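Local structure of SusD-like carbohydrate binding protein BF1063 (Bacteroides fragilis NCTC 9343, 3I4G) at residues A137-N142 / Y511-P516. The protein probably binds carbohydrate at the cell surface as a SusD-like protein of the outer membrane. Sequence-based numbering, arbitrary orientation.
Sequences ASYFKN and YTWPIP
Trp513 packs against both Tyr139 and Phe140, one over its face and the other at its edge, a compact example of an aromatic cluster tying a helix end to a loop far away in the sequence. On the tyrosine side the indole lies nearly parallel to the phenol in an offset stack, with planes 11° apart and the six-membered rings 4.8 Å between centroids. The offset leaves Tyr139 CB over the middle of the benzo ring, a CH-pi contact of 3.6 Å to its centroid. Phe140 is turned almost perpendicular (83°), so Trp513 offers its CE3 edge to the phenyl face, 3.6 Å from Phe140 CZ. Tyr139 and Trp513 share a chi1 near -60°, CG anti to the carbonyl carbon, and their side chains run alongside each other in the same direction.

The phenyl rim of Phe140 is also occupied: Pro514 O lies near the ring plane, 3.3 Å from CE1, and Pro516 CD packs obliquely against the same atom. At the backbone, Trp513 N donates to Tyr139 O in a nearly straight bond of 2.8 Å, although the donor stands above the carbonyl plane. A water bridges Phe140 O and Trp513 O. Lys141, at positive phi where the chain turns from helix 116-139, stretches its extended side chain past Thr512 OG1 to bring NZ to Tyr511 O; that bond is weak (3.3 Å), but a second water links the same two atoms.

Around the cluster, Trp92 meets Phe140 edge-to-face, and Tyr455 OH accepts from Trp513 NE1. The N-H to Tyr139 O bond anchors the backbone of Trp513, while the NE1 bond and the two differently turned rings probably fix the rotation of the indole; polar and aromatic contacts together join helix 116-139 to the loop preceding helix 517-522.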
# COMPACT_ATOMS: atom_id res chain seq x y z
N ALA A 137 9.51 12.28 1.73
CA ALA A 137 9.87 12.87 0.44
C ALA A 137 8.81 12.61 -0.64
O ALA A 137 8.69 13.41 -1.55
CB ALA A 137 11.24 12.33 -0.07
N SER A 138 8.07 11.51 -0.53
CA SER A 138 7.02 11.24 -1.48
C SER A 138 5.85 12.22 -1.37
O SER A 138 5.23 12.57 -2.38
CB SER A 138 6.49 9.82 -1.29
OG SER A 138 7.47 8.83 -1.61
N TYR A 139 5.55 12.67 -0.15
CA TYR A 139 4.31 13.39 0.09
C TYR A 139 4.51 14.83 0.57
O TYR A 139 3.89 15.74 0.01
CB TYR A 139 3.45 12.58 1.08
CG TYR A 139 3.12 11.18 0.56
CD1 TYR A 139 2.44 11.02 -0.64
CD2 TYR A 139 3.49 10.05 1.24
CE1 TYR A 139 2.15 9.77 -1.12
CE2 TYR A 139 3.18 8.78 0.79
CZ TYR A 139 2.50 8.66 -0.39
OH TYR A 139 2.14 7.41 -0.90
N PHE A 140 5.32 15.04 1.62
CA PHE A 140 5.65 16.39 2.05
C PHE A 140 6.74 17.03 1.17
O PHE A 140 6.83 18.24 1.04
CB PHE A 140 6.12 16.39 3.50
CG PHE A 140 5.10 15.92 4.50
CD1 PHE A 140 4.11 16.76 4.97
CD2 PHE A 140 5.17 14.64 5.02
CE1 PHE A 140 3.22 16.36 5.93
CE2 PHE A 140 4.25 14.23 5.98
CZ PHE A 140 3.31 15.12 6.46
N LYS A 141 7.62 16.19 0.61
CA LYS A 141 8.65 16.55 -0.37
C LYS A 141 9.86 17.28 0.19
O LYS A 141 10.95 16.73 0.13
CB LYS A 141 8.05 17.30 -1.57
CG LYS A 141 6.98 16.43 -2.25
CD LYS A 141 6.65 16.84 -3.61
CE LYS A 141 5.67 15.83 -4.20
NZ LYS A 141 5.29 16.22 -5.57
N ASN A 142 9.68 18.49 0.71
CA ASN A 142 10.79 19.32 1.19
C ASN A 142 10.65 19.37 2.70
O ASN A 142 9.76 20.01 3.21
CB ASN A 142 10.71 20.69 0.54
CG ASN A 142 10.52 20.60 -0.95
OD1 ASN A 142 11.30 19.96 -1.65
ND2 ASN A 142 9.46 21.26 -1.46
N TYR A 511 -0.62 17.54 -5.06
CA TYR A 511 0.56 16.70 -5.21
C TYR A 511 1.54 16.82 -4.04
O TYR A 511 2.46 16.02 -3.94
CB TYR A 511 1.29 16.98 -6.55
CG TYR A 511 0.55 16.36 -7.71
CD1 TYR A 511 0.55 14.99 -7.88
CD2 TYR A 511 -0.09 17.12 -8.64
CE1 TYR A 511 -0.11 14.41 -8.92
CE2 TYR A 511 -0.78 16.54 -9.73
CZ TYR A 511 -0.75 15.18 -9.84
OH TYR A 511 -1.43 14.54 -10.86
N THR A 512 1.36 17.83 -3.17
CA THR A 512 2.26 18.00 -2.03
C THR A 512 1.42 18.22 -0.77
O THR A 512 0.50 19.06 -0.76
CB THR A 512 3.16 19.21 -2.23
OG1 THR A 512 3.89 19.10 -3.46
CG2 THR A 512 4.20 19.30 -1.11
N TRP A 513 1.71 17.48 0.29
CA TRP A 513 1.04 17.71 1.57
C TRP A 513 1.75 18.89 2.24
O TRP A 513 2.97 18.95 2.20
CB TRP A 513 1.15 16.51 2.49
CG TRP A 513 0.56 15.22 2.01
CD1 TRP A 513 -0.19 14.98 0.90
CD2 TRP A 513 0.60 13.99 2.73
NE1 TRP A 513 -0.56 13.65 0.85
CE2 TRP A 513 -0.09 13.02 1.98
CE3 TRP A 513 1.16 13.62 3.96
CZ2 TRP A 513 -0.21 11.70 2.40
CZ3 TRP A 513 1.09 12.34 4.35
CH2 TRP A 513 0.39 11.39 3.59
N PRO A 514 0.99 19.80 2.89
CA PRO A 514 1.62 20.90 3.62
C PRO A 514 2.32 20.39 4.89
O PRO A 514 1.96 19.35 5.44
CB PRO A 514 0.45 21.78 4.00
CG PRO A 514 -0.69 20.81 4.14
CD PRO A 514 -0.47 19.78 3.03
N ILE A 515 3.33 21.12 5.35
CA ILE A 515 3.93 20.84 6.61
C ILE A 515 2.85 20.99 7.69
O ILE A 515 2.09 21.95 7.65
CB ILE A 515 5.06 21.86 6.88
CG1 ILE A 515 6.19 21.82 5.85
CG2 ILE A 515 5.66 21.61 8.29
CD1 ILE A 515 6.91 20.51 5.75
N PRO A 516 2.77 20.05 8.64
CA PRO A 516 1.74 20.20 9.64
C PRO A 516 1.79 21.55 10.36
O PRO A 516 2.87 22.05 10.67
CB PRO A 516 2.02 19.04 10.61
CG PRO A 516 2.71 18.01 9.75
CD PRO A 516 3.53 18.81 8.81
O HOH W 1 5.36 20.26 2.24
O HOH W 2 3.41 14.08 -5.85